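Local atomic coordinates of dihydroneopterin triphosphate diphosphatase (PDB entry 5U7F), a protein that hydrolyses dihydroneopterin triphosphate to the monophosphate and pyrophosphate as a metal-dependent Nudix enzyme of folate biosynthesis, and probably also cleaves nucleoside triphosphates, dATP preferentially. Residues Glu100-Leu105 against Asn138-Glu143; Thr21-Met26 against Pro108-Ile113. One frame throughout, in Å; residues are numbered along the deposited sequence.

Overall arrangement
The four segments alternate along the chain, in the order 21-26, 100-105, 108-113, 138-143. Their centres lie 15 Å apart, and both draw on the same mixed six-stranded sheet: contact 1 sets helix 136-147 against strand 97-107, and contact 2 ties the start of strand 23-29 to the loop between strands 97-107 and 118-125. They meet directly where I142 CD1 of the helix packs 4.1 Å from M26 SD. Contact 1 is buried near the middle of the chain, whereas contact 2 is partly buried and farther out. Together they place a helix and a loop against the sheet of a Nudix domain whose cobalt sites share E117, on the connection that follows contact 2.

Contact 1: Glu100-Leu105 against Asn138-Glu143; sequences ESWFCL and NRQAIE
E100 OE1 is gripped by two groups: S137 OG, at the start of helix 136-147, and the indole NE1 of W102, the residue that meets A141 and Q140 of that helix. The indole bond, within strand 97-107, spans 2.9 Å from W102 NE1 to E100 OE1. Its N-H...O angle of 147° shows a moderate bend. The acceptor lies near the indole plane, and the oxygen is approached on its anti side, well out of the carboxylate plane. This bond restrains the rotation of the indole.

With CG anti to the carbonyl carbon (chi1 -66°), W102 leans out to the helix. A141 provides the CH-pi contact: its CB stands 3.7 Å from the centroid of the W102 six-membered ring, only 11° off the normal, hence squarely over one face. The backbone follows the methyl, with A141 CA 3.7 Å from W102 CZ3. Q140 takes the edge instead, with its CG 3.7 Å from W102 CH2. Amide and indole planes are nearly perpendicular, which argues against stacking. Beyond this edge contact, Q140 OE1 is hydrogen-bonded to R77 NH1 of strand 72-82.

The same strand has another side: F103 touches A49, P50 and A53 of helix 49-61, which belongs to the Nudix box, whereas W102 and C104, the latter disulfide-bonded to C75, both touch F145 of helix 136-147. A sheet packed between helices in this way is the alpha/beta/alpha sandwich of the Nudix fold.

Contact 2: Thr21-Met26 against Pro108-Ile113; sequences TKRVLM and PHERQI
Polar contacts converge on one oxygen, E110 OE2, which T21 and R23 both engage. T21 OG1 donates to E110 OE2 over 2.7 Å, and the oxygen accepts through its anti lone pair, the one facing away from the other carboxylate oxygen. The same hydroxyl accepts from the backbone, with R23 N 3.0 Å from T21 OG1 and an N-H...O angle of 158°; this bond two residues on defines an ST turn. T21 holds OG1 between its backbone N and carbonyl carbon (chi1 62°), and from there the hydroxyl serves both partners.

R23 adds a salt bridge from NH1 to E110 OE2, modelled at 2.5 Å, a very short separation whose exact value is doubtful. The oxygen sits at the guanidinium edge, near its plane; the carboxylate plane stands 82° from the guanidinium plane, and only OE2 takes part in the bridge.

Apolar packing continues inward. L25 and I113 meet tip to tip, L25 CD1 lying 4.0 Å from I113 CG1, while L25 also rests on Y121 and W123 of strand 118-125.

The arrangement is thus an ST turn in the connection between strands 10-18 and 23-29, bridged to the loop ahead of strand 118-125 in the Nudix fold.

Contact 1: Glu100-Leu105 against Asn138-Glu143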
loop_
_atom_site.group_PDB
_atom_site.type_symbol
_atom_site.label_atom_id
_atom_site.label_comp_id
_atom_site.label_asym_id
_atom_site.label_seq_id
_atom_site.Cartn_x
_atom_site.Cartn_y
_atom_site.Cartn_z
ATOM N N GLU A 100 -3.443 -8.309 -6.466
ATOM C CA GLU A 100 -3.484 -7.098 -5.659
ATOM C C GLU A 100 -4.641 -6.198 -6.070
ATOM O O GLU A 100 -4.730 -5.843 -7.244
ATOM C CB GLU A 100 -2.188 -6.325 -5.837
ATOM C CG GLU A 100 -2.076 -5.001 -5.101
ATOM C CD GLU A 100 -0.751 -4.292 -5.435
ATOM O OE1 GLU A 100 -0.620 -3.703 -6.541
ATOM O OE2 GLU A 100 0.177 -4.342 -4.593
ATOM N N SER A 101 -5.470 -5.812 -5.107
ATOM C CA SER A 101 -6.567 -4.852 -5.356
ATOM C C SER A 101 -6.245 -3.463 -4.821
ATOM O O SER A 101 -5.711 -3.327 -3.711
ATOM C CB SER A 101 -7.876 -5.384 -4.744
ATOM O OG SER A 101 -8.218 -6.587 -5.397
ATOM N N TRP A 102 -6.604 -2.430 -5.591
ATOM C CA TRP A 102 -6.126 -1.072 -5.309
ATOM C C TRP A 102 -7.197 -0.244 -4.619
ATOM O O TRP A 102 -8.370 -0.293 -4.992
ATOM C CB TRP A 102 -5.700 -0.333 -6.599
ATOM C CG TRP A 102 -4.521 -0.878 -7.302
ATOM C CD1 TRP A 102 -3.690 -1.887 -6.871
ATOM C CD2 TRP A 102 -4.038 -0.488 -8.585
ATOM N NE1 TRP A 102 -2.723 -2.122 -7.799
ATOM C CE2 TRP A 102 -2.908 -1.277 -8.860
ATOM C CE3 TRP A 102 -4.454 0.451 -9.535
ATOM C CZ2 TRP A 102 -2.176 -1.147 -10.028
ATOM C CZ3 TRP A 102 -3.721 0.583 -10.693
ATOM C CH2 TRP A 102 -2.600 -0.229 -10.940
ATOM N N PHE A 103 -6.756 0.547 -3.650
ATOM C CA PHE A 103 -7.590 1.542 -2.959
ATOM C C PHE A 103 -6.829 2.885 -2.892
ATOM O O PHE A 103 -5.593 2.949 -3.003
ATOM C CB PHE A 103 -7.949 1.073 -1.549
ATOM C CG PHE A 103 -8.764 -0.182 -1.507
ATOM C CD1 PHE A 103 -8.161 -1.428 -1.657
ATOM C CD2 PHE A 103 -10.132 -0.124 -1.332
ATOM C CE1 PHE A 103 -8.928 -2.583 -1.626
ATOM C CE2 PHE A 103 -10.907 -1.284 -1.306
ATOM C CZ PHE A 103 -10.317 -2.498 -1.446
ATOM N N CYS A 104 -7.577 3.966 -2.692
ATOM C CA CYS A 104 -7.011 5.313 -2.643
ATOM C C CYS A 104 -7.497 5.927 -1.333
ATOM O O CYS A 104 -8.622 5.678 -0.914
ATOM C CB CYS A 104 -7.447 6.130 -3.882
ATOM S SG CYS A 104 -7.540 5.131 -5.432
ATOM N N LEU A 105 -6.631 6.646 -0.633
ATOM C CA LEU A 105 -7.034 7.336 0.587
ATOM C C LEU A 105 -6.452 8.742 0.590
ATOM O O LEU A 105 -5.244 8.947 0.639
ATOM C CB LEU A 105 -6.607 6.566 1.840
ATOM C CG LEU A 105 -6.856 7.288 3.172
ATOM C CD1 LEU A 105 -8.352 7.516 3.375
ATOM C CD2 LEU A 105 -6.263 6.530 4.331
ATOM N N ASN A 138 2.404 -0.550 -7.716
ATOM C CA ASN A 138 2.414 0.656 -6.863
ATOM C C ASN A 138 2.664 1.902 -7.691
ATOM O O ASN A 138 1.960 2.915 -7.538
ATOM C CB ASN A 138 3.471 0.522 -5.765
ATOM C CG ASN A 138 3.172 1.357 -4.506
ATOM O OD1 ASN A 138 3.606 0.969 -3.399
ATOM N ND2 ASN A 138 2.450 2.507 -4.654
ATOM N N ARG A 139 3.645 1.828 -8.575
ATOM C CA ARG A 139 3.905 2.905 -9.509
ATOM C C ARG A 139 2.689 3.242 -10.341
ATOM O O ARG A 139 2.270 4.416 -10.425
ATOM C CB ARG A 139 5.047 2.537 -10.414
ATOM C CG ARG A 139 5.257 3.489 -11.583
ATOM C CD ARG A 139 6.615 3.255 -12.206
ATOM N NE ARG A 139 6.615 2.015 -12.959
ATOM C CZ ARG A 139 7.346 0.934 -12.710
ATOM N NH1 ARG A 139 8.204 0.860 -11.676
ATOM N NH2 ARG A 139 7.204 -0.090 -13.544
ATOM N N GLN A 140 2.111 2.213 -10.950
ATOM C CA GLN A 140 0.980 2.428 -11.845
ATOM C C GLN A 140 -0.218 3.037 -11.094
ATOM O O GLN A 140 -0.923 3.904 -11.614
ATOM C CB GLN A 140 0.581 1.116 -12.524
ATOM C CG GLN A 140 -0.469 1.289 -13.623
ATOM C CD GLN A 140 -0.789 -0.014 -14.392
ATOM O OE1 GLN A 140 -1.935 -0.254 -14.768
ATOM N NE2 GLN A 140 0.226 -0.816 -14.645
ATOM N N ALA A 141 -0.432 2.615 -9.853
ATOM C CA ALA A 141 -1.549 3.116 -9.077
ATOM C C ALA A 141 -1.345 4.601 -8.761
ATOM O O ALA A 141 -2.277 5.378 -8.868
ATOM C CB ALA A 141 -1.733 2.305 -7.803
ATOM N N ILE A 142 -0.127 4.981 -8.402
ATOM C CA ILE A 142 0.180 6.394 -8.131
ATOM C C ILE A 142 -0.094 7.204 -9.412
ATOM O O ILE A 142 -0.748 8.259 -9.384
ATOM C CB ILE A 142 1.637 6.557 -7.643
ATOM C CG1 ILE A 142 1.792 5.927 -6.261
ATOM C CG2 ILE A 142 2.053 8.072 -7.574
ATOM C CD1 ILE A 142 3.261 5.812 -5.802
ATOM N N GLU A 143 0.362 6.687 -10.544
ATOM C CA GLU A 143 0.235 7.405 -11.815
ATOM C C GLU A 143 -1.217 7.595 -12.204
ATOM O O GLU A 143 -1.630 8.691 -12.628
ATOM C CB GLU A 143 0.985 6.692 -12.938
ATOM C CG GLU A 143 2.517 6.715 -12.757
ATOM C CD GLU A 143 3.310 5.906 -13.791
ATOM O OE1 GLU A 143 2.813 4.879 -14.313
ATOM O OE2 GLU A 143 4.473 6.289 -14.063
#

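Contact 2: Thr21-Met26 against Pro108-Ile113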
loop_
_atom_site.group_PDB
_atom_site.type_symbol
_atom_site.label_atom_id
_atom_site.label_comp_id
_atom_site.label_asym_id
_atom_site.label_seq_id
_atom_site.Cartn_x
_atom_site.Cartn_y
_atom_site.Cartn_z
ATOM N N THR A 21 -1.587 19.059 -1.237
ATOM C CA THR A 21 -0.306 19.091 -1.948
ATOM C C THR A 21 -0.177 18.043 -3.052
ATOM O O THR A 21 0.699 18.149 -3.916
ATOM C CB THR A 21 0.861 18.842 -1.015
ATOM O OG1 THR A 21 0.729 17.529 -0.438
ATOM C CG2 THR A 21 0.937 19.931 0.077
ATOM N N LYS A 22 -1.038 17.031 -2.982
ATOM C CA LYS A 22 -0.956 15.847 -3.842
ATOM C C LYS A 22 0.343 15.088 -3.611
ATOM O O LYS A 22 0.788 14.344 -4.473
ATOM C CB LYS A 22 -1.084 16.229 -5.309
ATOM C CG LYS A 22 -2.379 16.951 -5.615
ATOM C CD LYS A 22 -3.577 16.050 -5.302
ATOM C CE LYS A 22 -4.813 16.467 -6.077
ATOM N NZ LYS A 22 -5.204 17.877 -5.774
ATOM N N ARG A 23 0.966 15.271 -2.456
ATOM C CA ARG A 23 2.142 14.471 -2.171
ATOM C C ARG A 23 1.678 13.083 -1.727
ATOM O O ARG A 23 0.598 12.940 -1.163
ATOM C CB ARG A 23 3.013 15.130 -1.106
ATOM C CG ARG A 23 3.942 16.208 -1.669
ATOM C CD ARG A 23 5.214 16.368 -0.785
ATOM N NE ARG A 23 5.937 17.588 -1.083
ATOM C CZ ARG A 23 5.587 18.789 -0.624
ATOM N NH1 ARG A 23 4.528 18.929 0.166
ATOM N NH2 ARG A 23 6.297 19.859 -0.958
ATOM N N VAL A 24 2.538 12.088 -1.955
ATOM C CA VAL A 24 2.273 10.664 -1.701
ATOM C C VAL A 24 3.169 10.135 -0.590
ATOM O O VAL A 24 4.367 10.370 -0.595
ATOM C CB VAL A 24 2.500 9.858 -2.976
ATOM C CG1 VAL A 24 2.320 8.402 -2.743
ATOM C CG2 VAL A 24 1.512 10.326 -4.034
ATOM N N LEU A 25 2.536 9.488 0.378
ATOM C CA LEU A 25 3.197 8.927 1.526
ATOM C C LEU A 25 3.869 7.619 1.159
ATOM O O LEU A 25 3.200 6.688 0.726
ATOM C CB LEU A 25 2.177 8.714 2.642
ATOM C CG LEU A 25 2.706 7.946 3.853
ATOM C CD1 LEU A 25 3.803 8.729 4.567
ATOM C CD2 LEU A 25 1.611 7.546 4.793
ATOM N N MET A 26 5.183 7.561 1.325
ATOM C CA MET A 26 5.935 6.356 0.986
ATOM C C MET A 26 6.673 5.850 2.204
ATOM O O MET A 26 7.231 6.642 2.996
ATOM C CB MET A 26 6.879 6.658 -0.154
ATOM C CG MET A 26 6.164 7.089 -1.412
ATOM S SD MET A 26 5.071 5.804 -2.107
ATOM C CE MET A 26 6.313 4.610 -2.535
ATOM N N PRO A 108 -6.635 15.181 4.220
ATOM C CA PRO A 108 -6.775 16.586 3.840
ATOM C C PRO A 108 -5.450 17.326 3.743
ATOM O O PRO A 108 -5.319 18.223 2.905
ATOM C CB PRO A 108 -7.654 17.175 4.959
ATOM C CG PRO A 108 -7.588 16.210 6.078
ATOM C CD PRO A 108 -7.353 14.863 5.466
ATOM N N HIS A 109 -4.481 16.919 4.558
ATOM C CA HIS A 109 -3.158 17.528 4.606
ATOM C C HIS A 109 -2.101 16.449 4.836
ATOM O O HIS A 109 -2.404 15.375 5.355
ATOM C CB HIS A 109 -3.051 18.569 5.738
ATOM C CG HIS A 109 -4.084 19.662 5.683
ATOM N ND1 HIS A 109 -3.949 20.779 4.887
ATOM C CD2 HIS A 109 -5.266 19.802 6.329
ATOM C CE1 HIS A 109 -5.002 21.564 5.047
ATOM N NE2 HIS A 109 -5.819 20.994 5.915
ATOM N N GLU A 110 -0.862 16.749 4.481
ATOM C CA GLU A 110 0.258 15.927 4.931
ATOM C C GLU A 110 0.186 15.923 6.458
ATOM O O GLU A 110 -0.325 16.879 7.066
ATOM C CB GLU A 110 1.600 16.458 4.407
ATOM C CG GLU A 110 1.610 16.531 2.889
ATOM C CD GLU A 110 2.892 17.058 2.307
ATOM O OE1 GLU A 110 3.887 17.210 3.042
ATOM O OE2 GLU A 110 2.906 17.327 1.086
ATOM N N ARG A 111 0.608 14.830 7.078
ATOM C CA ARG A 111 0.680 14.776 8.534
ATOM C C ARG A 111 1.837 13.927 8.995
ATOM O O ARG A 111 2.505 13.249 8.218
ATOM C CB ARG A 111 -0.611 14.221 9.141
ATOM C CG ARG A 111 -0.879 12.772 8.780
ATOM C CD ARG A 111 -1.960 12.128 9.615
ATOM N NE ARG A 111 -3.293 12.513 9.164
ATOM C CZ ARG A 111 -4.421 12.018 9.659
ATOM N NH1 ARG A 111 -4.384 11.100 10.617
ATOM N NH2 ARG A 111 -5.591 12.439 9.182
ATOM N N GLN A 112 2.008 13.928 10.299
ATOM C CA GLN A 112 3.088 13.227 10.943
ATOM C C GLN A 112 2.608 11.799 11.148
ATOM O O GLN A 112 1.531 11.596 11.691
ATOM C CB GLN A 112 3.440 13.939 12.255
ATOM C CG GLN A 112 3.621 15.493 12.103
ATOM C CD GLN A 112 2.301 16.315 11.955
ATOM O OE1 GLN A 112 1.200 15.848 12.291
ATOM N NE2 GLN A 112 2.429 17.545 11.438
ATOM N N ILE A 113 3.379 10.816 10.670
ATOM C CA ILE A 113 2.971 9.418 10.676
ATOM C C ILE A 113 3.730 8.566 11.698
ATOM O O ILE A 113 4.957 8.558 11.723
ATOM C CB ILE A 113 3.182 8.774 9.254
ATOM C CG1 ILE A 113 2.388 9.521 8.176
ATOM C CG2 ILE A 113 2.803 7.286 9.242
ATOM C CD1 ILE A 113 0.905 9.485 8.377
#